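PDB 2OH3: COG1633: Uncharacterized conserved protein from Magnetospirillum magnetotacticum, which is an uncharacterised rubrerythrin-like protein of the ferritin clan that binds a zinc ion and probably belongs to the metal-binding four-helix-bundle proteins. Local coordinates for residues 29-33 and 34-38; 109-112 and 113-117; 121-124 and 125-129. All coordinates share one frame; numbering follows the deposited sequence. Where two conformers were deposited one is given.

Contact 1. Residues 29-33 and 34-38; sequences DMMEA and HNNLD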
loop_
_atom_site.group_PDB
_atom_site.type_symbol
_atom_site.label_atom_id
_atom_site.label_comp_id
_atom_site.label_asym_id
_atom_site.label_seq_id
_atom_site.Cartn_x
_atom_site.Cartn_y
_atom_site.Cartn_z
ATOM N N ASP A 29 6.070 8.627 -13.967
ATOM C CA ASP A 29 5.778 10.036 -13.786
ATOM C C ASP A 29 6.909 10.737 -13.081
ATOM O O ASP A 29 7.254 11.877 -13.427
ATOM C CB ASP A 29 4.477 10.232 -12.993
ATOM C CG ASP A 29 3.234 10.018 -13.840
ATOM O OD1 ASP A 29 3.321 9.869 -15.065
ATOM O OD2 ASP A 29 2.139 9.984 -13.279
HETATM N N MSE A 30 7.458 10.074 -12.067
HETATM C CA MSE A 30 8.547 10.663 -11.314
HETATM C C MSE A 30 9.836 10.717 -12.101
HETATM O O MSE A 30 10.584 11.704 -11.998
HETATM C CB MSE A 30 8.794 9.908 -10.037
HETATM C CG MSE A 30 8.022 10.477 -8.915
HETATM SE SE MSE A 30 8.816 9.847 -7.333
HETATM C CE MSE A 30 8.204 8.093 -7.631
HETATM N N MSE A 31 10.100 9.681 -12.896
HETATM C CA MSE A 31 11.290 9.686 -13.735
HETATM C C MSE A 31 11.204 10.831 -14.747
HETATM O O MSE A 31 12.156 11.597 -14.915
HETATM C CB MSE A 31 11.465 8.343 -14.445
HETATM C CG MSE A 31 11.828 7.154 -13.526
HETATM SE SE MSE A 31 13.376 7.442 -12.421
HETATM C CE MSE A 31 12.512 7.858 -10.854
ATOM N N GLU A 32 10.060 10.930 -15.414
ATOM C CA GLU A 32 9.838 11.943 -16.432
ATOM C C GLU A 32 10.034 13.352 -15.861
ATOM O O GLU A 32 10.651 14.226 -16.477
ATOM C CB GLU A 32 8.409 11.797 -16.946
ATOM C CG GLU A 32 8.050 12.773 -18.056
ATOM C CD GLU A 32 8.363 12.287 -19.450
ATOM O OE1 GLU A 32 8.788 11.118 -19.634
ATOM O OE2 GLU A 32 8.136 13.096 -20.371
ATOM N N ALA A 33 9.476 13.559 -14.677
ATOM C CA ALA A 33 9.450 14.868 -14.037
ATOM C C ALA A 33 10.847 15.362 -13.725
ATOM O O ALA A 33 11.072 16.571 -13.655
ATOM C CB ALA A 33 8.588 14.835 -12.756
ATOM N N HIS A 34 11.790 14.437 -13.556
ATOM C CA HIS A 34 13.191 14.805 -13.338
ATOM C C HIS A 34 14.053 14.521 -14.595
ATOM O O HIS A 34 15.264 14.399 -14.516
ATOM C CB HIS A 34 13.731 14.069 -12.102
ATOM C CG HIS A 34 12.994 14.385 -10.823
ATOM N ND1 HIS A 34 13.161 15.576 -10.141
ATOM C CD2 HIS A 34 12.106 13.658 -10.095
ATOM C CE1 HIS A 34 12.386 15.578 -9.066
ATOM N NE2 HIS A 34 11.743 14.423 -9.010
ATOM N N ASN A 35 13.390 14.406 -15.747
ATOM C CA ASN A 35 14.021 14.186 -17.051
ATOM C C ASN A 35 14.930 12.951 -17.166
ATOM O O ASN A 35 15.945 12.963 -17.897
ATOM C CB ASN A 35 14.774 15.446 -17.503
ATOM C CG ASN A 35 14.644 15.689 -19.009
ATOM O OD1 ASN A 35 13.583 16.123 -19.483
ATOM N ND2 ASN A 35 15.724 15.434 -19.768
ATOM N N ASN A 36 14.559 11.886 -16.456
ATOM C CA ASN A 36 15.205 10.585 -16.616
ATOM C C ASN A 36 14.374 9.808 -17.609
ATOM O O ASN A 36 13.639 8.881 -17.230
ATOM C CB ASN A 36 15.286 9.851 -15.269
ATOM C CG ASN A 36 16.132 10.597 -14.253
ATOM O OD1 ASN A 36 15.663 10.928 -13.157
ATOM N ND2 ASN A 36 17.369 10.890 -14.618
ATOM N N LEU A 37 14.468 10.209 -18.881
ATOM C CA LEU A 37 13.514 9.775 -19.874
ATOM C C LEU A 37 13.661 8.301 -20.234
ATOM O O LEU A 37 12.676 7.654 -20.600
ATOM C CB LEU A 37 13.591 10.646 -21.130
ATOM C CG LEU A 37 13.428 12.148 -20.880
ATOM C CD1 LEU A 37 13.385 12.874 -22.178
ATOM C CD2 LEU A 37 12.205 12.462 -20.028
ATOM N N ASP A 38 14.881 7.777 -20.141
ATOM C CA ASP A 38 15.086 6.360 -20.465
ATOM C C ASP A 38 14.412 5.479 -19.419
ATOM O O ASP A 38 13.649 4.591 -19.780
ATOM C CB ASP A 38 16.560 5.982 -20.683
ATOM C CG ASP A 38 17.506 6.505 -19.578
ATOM O OD1 ASP A 38 17.106 7.289 -18.690
ATOM O OD2 ASP A 38 18.695 6.161 -19.649
#
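M31, a selenomethionine, lays its CB and SE obliquely across the side chain of N36, with CB of M31 4.2 Å from CB of N36. The bends at chi2 and chi3 fold its chain, and its other neighbours T39, A40 and F43 lie on helix 37-61, with P94 and A97 on helix 94-118. On the outer side, E32 and L37 make a second crossing: OE1 of E32 comes within 3.7 Å of CD2 of L37, a van der Waals touch between a carboxylate oxygen and a methyl group. The H34 imidazole offers its edge to the backbone, CD2 standing 3.1 Å from O of M30 near the ring plane. Its chi1 of -60° places CG beside the backbone N, which swings the ring's CD2 edge back toward the carbonyl of M30.

The backbone supplies the evidence for how the helix stops. N of N36 donates to O of M31 at 2.9 Å (158°), and N of N35 donates to O of E32 at 2.8 Å; in both, the donor stands above the carbonyl plane. N35 has a positive phi of 56°. Together these bonds define a Schellman motif with N35 as its C-prime residue, closing helix 6-33 before helix 37-61 begins.

Contact 2. Residues 109-112 and 113-117; sequences MEYY and KEAAA
K113 runs beside M109 one helical turn on, the two side chains pointing the same way along the surface of a regular alpha-helix, 94-118, in the four-helix bundle of this rubrerythrin-like fold. The side-by-side course is measured by CD of K113 at 4.1 Å from CG of M109, a selenomethionine. With chi1 of -73°, K113 sets its CG beside its own backbone N and therefore 3.4 Å from O of M109, so the aliphatic part of the lysine passes close to that carbonyl. Bends at chi3 and chi4 then carry NZ away, where it bonds to a triethylene glycol probably left from crystallisation.

Y111 meets A115 differently. CB of A115 sits over one face of the phenol ring, displaced toward its rim, with CZ of Y111 4.2 Å away; this is apolar packing. The same ring stacks on H12 and, like A115, touches F9, so this side of the helix packs against helix 6-33. Y112 is buried; its ring meets F131 edge-to-face and its side chain packs on A13 and L16, about 7 Å from the zinc ion.

Beneath the side chains, four successive i to i+4 bonds hold the spacing. N of E114 reaches O of E110 at 3.0 Å, tilted 26° from the carbonyl plane. The bond from N of K113 to O of M109, by contrast, lies in the carbonyl plane and is 2.9 Å long with an N-H...O angle of 165°.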
loop_
_atom_site.group_PDB
_atom_site.type_symbol
_atom_site.label_atom_id
_atom_site.label_comp_id
_atom_site.label_asym_id
_atom_site.label_seq_id
_atom_site.Cartn_x
_atom_site.Cartn_y
_atom_site.Cartn_z
HETATM N N MSE A 109 6.886 -12.710 -8.618
HETATM C CA MSE A 109 7.441 -13.950 -9.145
HETATM C C MSE A 109 7.338 -15.041 -8.138
HETATM O O MSE A 109 6.931 -16.163 -8.467
HETATM C CB MSE A 109 8.920 -13.785 -9.489
HETATM C CG MSE A 109 9.529 -14.932 -10.238
HETATM SE SE MSE A 109 11.448 -14.749 -10.287
HETATM C CE MSE A 109 11.834 -14.881 -8.465
ATOM N N GLU A 110 7.765 -14.735 -6.912
ATOM C CA GLU A 110 7.725 -15.711 -5.850
ATOM C C GLU A 110 6.320 -16.192 -5.518
ATOM O O GLU A 110 6.139 -17.372 -5.250
ATOM C CB GLU A 110 8.426 -15.169 -4.612
ATOM C CG GLU A 110 9.960 -15.215 -4.776
ATOM C CD GLU A 110 10.691 -14.728 -3.554
ATOM O OE1 GLU A 110 10.032 -14.109 -2.678
ATOM O OE2 GLU A 110 11.920 -14.965 -3.485
ATOM N N TYR A 111 5.334 -15.302 -5.527
ATOM C CA TYR A 111 3.933 -15.754 -5.370
ATOM C C TYR A 111 3.507 -16.763 -6.435
ATOM O O TYR A 111 2.880 -17.799 -6.160
ATOM C CB TYR A 111 2.925 -14.601 -5.394
ATOM C CG TYR A 111 1.509 -15.180 -5.470
ATOM C CD1 TYR A 111 0.916 -15.742 -4.355
ATOM C CD2 TYR A 111 0.842 -15.271 -6.670
ATOM C CE1 TYR A 111 -0.336 -16.343 -4.422
ATOM C CE2 TYR A 111 -0.451 -15.862 -6.747
ATOM C CZ TYR A 111 -1.019 -16.372 -5.635
ATOM O OH TYR A 111 -2.257 -16.970 -5.672
ATOM N N TYR A 112 3.799 -16.443 -7.675
ATOM C CA TYR A 112 3.486 -17.357 -8.754
ATOM C C TYR A 112 4.205 -18.700 -8.612
ATOM O O TYR A 112 3.598 -19.732 -8.779
ATOM C CB TYR A 112 3.800 -16.710 -10.087
ATOM C CG TYR A 112 2.868 -15.543 -10.438
ATOM C CD1 TYR A 112 1.497 -15.634 -10.287
ATOM C CD2 TYR A 112 3.393 -14.346 -10.904
ATOM C CE1 TYR A 112 0.644 -14.531 -10.625
ATOM C CE2 TYR A 112 2.595 -13.265 -11.222
ATOM C CZ TYR A 112 1.220 -13.360 -11.100
ATOM O OH TYR A 112 0.447 -12.256 -11.428
ATOM N N LYS A 113 5.492 -18.690 -8.298
ATOM C CA LYS A 113 6.223 -19.947 -8.120
ATOM C C LYS A 113 5.674 -20.805 -6.986
ATOM O O LYS A 113 5.632 -22.035 -7.071
ATOM C CB LYS A 113 7.680 -19.645 -7.812
ATOM C CG LYS A 113 8.477 -19.146 -8.991
ATOM C CD LYS A 113 9.864 -18.685 -8.550
ATOM C CE LYS A 113 10.755 -19.813 -8.120
ATOM N NZ LYS A 113 10.970 -20.762 -9.254
ATOM N N GLU A 114 5.311 -20.144 -5.897
ATOM C CA GLU A 114 4.786 -20.812 -4.710
ATOM C C GLU A 114 3.405 -21.436 -4.997
ATOM O O GLU A 114 3.106 -22.541 -4.559
ATOM C CB GLU A 114 4.680 -19.767 -3.577
ATOM C CG GLU A 114 4.568 -20.304 -2.186
ATOM C CD GLU A 114 5.853 -20.949 -1.717
ATOM O OE1 GLU A 114 6.942 -20.590 -2.238
ATOM O OE2 GLU A 114 5.761 -21.827 -0.826
ATOM N N ALA A 115 2.571 -20.715 -5.740
ATOM C CA ALA A 115 1.272 -21.211 -6.133
ATOM C C ALA A 115 1.419 -22.416 -7.058
ATOM O O ALA A 115 0.788 -23.451 -6.840
ATOM C CB ALA A 115 0.475 -20.119 -6.797
ATOM N N ALA A 116 2.266 -22.310 -8.071
ATOM C CA ALA A 116 2.484 -23.428 -8.983
ATOM C C ALA A 116 3.005 -24.714 -8.282
ATOM O O ALA A 116 2.664 -25.823 -8.670
ATOM C CB ALA A 116 3.439 -23.005 -10.086
ATOM N N ALA A 117 3.797 -24.544 -7.233
ATOM C CA ALA A 117 4.371 -25.653 -6.485
ATOM C C ALA A 117 3.382 -26.287 -5.523
ATOM O O ALA A 117 3.397 -27.500 -5.327
ATOM C CB ALA A 117 5.565 -25.161 -5.717
#

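Contact 3. Residues 121-124 and 125-129; sequences DPEV and KRLGA
E123 and R126 lie side by side on the outer face of the first turns of helix 122-148, whose start is marked by an N-cap: OD1 of D121 accepts from N of E123 at 3.1 Å, and this amide meets it from above the carboxylate plane. The salt bridge is side-on and two-pronged. NE of R126 donates to OE1 of E123 at 2.9 Å (172°), and NH2 of R126 donates to OE2 of E123 at 3.1 Å, on the syn side. Both oxygens lie in the guanidinium plane, although the two flat groups are turned 36° from each other. E123 reaches the arginine because its chain bends at chi2 (68°). An alanine here would remove both acceptors and probably leave the R126 guanidinium without its paired carboxylate and freer to turn.

K125 is likewise exposed; its CB and CG pass the carbonyls of P122 and D121, with CG 3.6 Å from O of D121, and its NZ hydrogen-bonds to O of S119 and O of A116.

The buried side is packed more tightly. L127 and V124 touch F9 and L6 of helix 6-33 respectively, and CD1 of L127 approaches CG of E123 at 4.0 Å. G128 adds no side chain where the inner backbone is drawn close: N of G128 donates to O of V124 at 2.7 Å.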
loop_
_atom_site.group_PDB
_atom_site.type_symbol
_atom_site.label_atom_id
_atom_site.label_comp_id
_atom_site.label_asym_id
_atom_site.label_seq_id
_atom_site.Cartn_x
_atom_site.Cartn_y
_atom_site.Cartn_z
ATOM N N ASP A 121 -4.508 -27.890 -8.300
ATOM C CA ASP A 121 -5.220 -27.613 -9.539
ATOM C C ASP A 121 -4.176 -27.454 -10.658
ATOM O O ASP A 121 -3.303 -26.582 -10.569
ATOM C CB ASP A 121 -6.082 -26.343 -9.392
ATOM C CG ASP A 121 -7.020 -26.113 -10.580
ATOM O OD1 ASP A 121 -6.729 -26.596 -11.713
ATOM O OD2 ASP A 121 -8.082 -25.472 -10.373
ATOM N N PRO A 122 -4.246 -28.298 -11.698
ATOM C CA PRO A 122 -3.268 -28.231 -12.802
ATOM C C PRO A 122 -3.232 -26.888 -13.536
ATOM O O PRO A 122 -2.160 -26.484 -13.976
ATOM C CB PRO A 122 -3.714 -29.334 -13.751
ATOM C CG PRO A 122 -4.595 -30.192 -12.968
ATOM C CD PRO A 122 -5.221 -29.383 -11.901
ATOM N N GLU A 123 -4.368 -26.197 -13.646
ATOM C CA GLU A 123 -4.369 -24.850 -14.242
ATOM C C GLU A 123 -3.573 -23.826 -13.433
ATOM O O GLU A 123 -2.941 -22.917 -13.983
ATOM C CB GLU A 123 -5.796 -24.374 -14.427
ATOM C CG GLU A 123 -5.953 -23.071 -15.232
ATOM C CD GLU A 123 -5.581 -23.184 -16.714
ATOM O OE1 GLU A 123 -4.885 -24.145 -17.134
ATOM O OE2 GLU A 123 -5.976 -22.262 -17.463
ATOM N N VAL A 124 -3.596 -23.964 -12.118
ATOM C CA VAL A 124 -2.854 -23.060 -11.264
ATOM C C VAL A 124 -1.374 -23.367 -11.455
ATOM O O VAL A 124 -0.559 -22.447 -11.634
ATOM C CB VAL A 124 -3.299 -23.162 -9.812
ATOM C CG1 VAL A 124 -2.385 -22.353 -8.906
ATOM C CG2 VAL A 124 -4.766 -22.655 -9.673
ATOM N N LYS A 125 -1.056 -24.654 -11.477
ATOM C CA LYS A 125 0.284 -25.130 -11.808
ATOM C C LYS A 125 0.795 -24.566 -13.142
ATOM O O LYS A 125 1.913 -24.097 -13.229
ATOM C CB LYS A 125 0.319 -26.657 -11.841
ATOM C CG LYS A 125 0.173 -27.320 -10.450
ATOM C CD LYS A 125 0.435 -28.849 -10.513
ATOM C CE LYS A 125 0.533 -29.435 -9.130
ATOM N NZ LYS A 125 1.331 -28.541 -8.180
ATOM N N ARG A 126 -0.062 -24.576 -14.161
ATOM C CA ARG A 126 0.314 -24.151 -15.488
ATOM C C ARG A 126 0.477 -22.636 -15.531
ATOM O O ARG A 126 1.497 -22.145 -15.971
ATOM C CB ARG A 126 -0.757 -24.594 -16.506
ATOM C CG ARG A 126 -0.349 -24.435 -17.982
ATOM C CD ARG A 126 -1.517 -24.790 -18.926
ATOM N NE ARG A 126 -2.586 -23.792 -18.873
ATOM C CZ ARG A 126 -2.663 -22.694 -19.633
ATOM N NH1 ARG A 126 -1.732 -22.391 -20.516
ATOM N NH2 ARG A 126 -3.687 -21.855 -19.503
ATOM N N LEU A 127 -0.525 -21.883 -15.087
ATOM C CA LEU A 127 -0.420 -20.427 -15.167
ATOM C C LEU A 127 0.629 -19.909 -14.208
ATOM O O LEU A 127 1.330 -18.962 -14.510
ATOM C CB LEU A 127 -1.751 -19.781 -14.878
ATOM C CG LEU A 127 -2.892 -20.098 -15.843
ATOM C CD1 LEU A 127 -4.177 -19.452 -15.354
ATOM C CD2 LEU A 127 -2.552 -19.685 -17.239
ATOM N N GLY A 128 0.709 -20.514 -13.030
ATOM C CA GLY A 128 1.697 -20.119 -12.064
ATOM C C GLY A 128 3.100 -20.229 -12.619
ATOM O O GLY A 128 3.910 -19.327 -12.464
ATOM N N ALA A 129 3.385 -21.320 -13.297
ATOM C CA ALA A 129 4.704 -21.490 -13.927
ATOM C C ALA A 129 4.953 -20.545 -15.091
ATOM O O ALA A 129 6.028 -20.003 -15.225
ATOM C CB ALA A 129 4.868 -22.897 -14.383
#

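How the contacts relate
From the N terminus, helix 6-33 runs to contact 1, which closes the short turn into helix 37-61. The chain then passes through helix 37-61 and the connection after it before contact 2 appears within helix 94-118; contact 3 follows at the start of helix 122-148. All three are local and in series, so none encloses or crosses another. Contact 1 lies on the opposite side of the chain's centre from the other two, about 33 Å from contact 2 and 37 Å from contact 3, centre to centre. The centres of contacts 2 and 3 are about 9 Å apart and the two touch: CB of Y112 packs 3.5 Å from O of G128, joining the two successive helices.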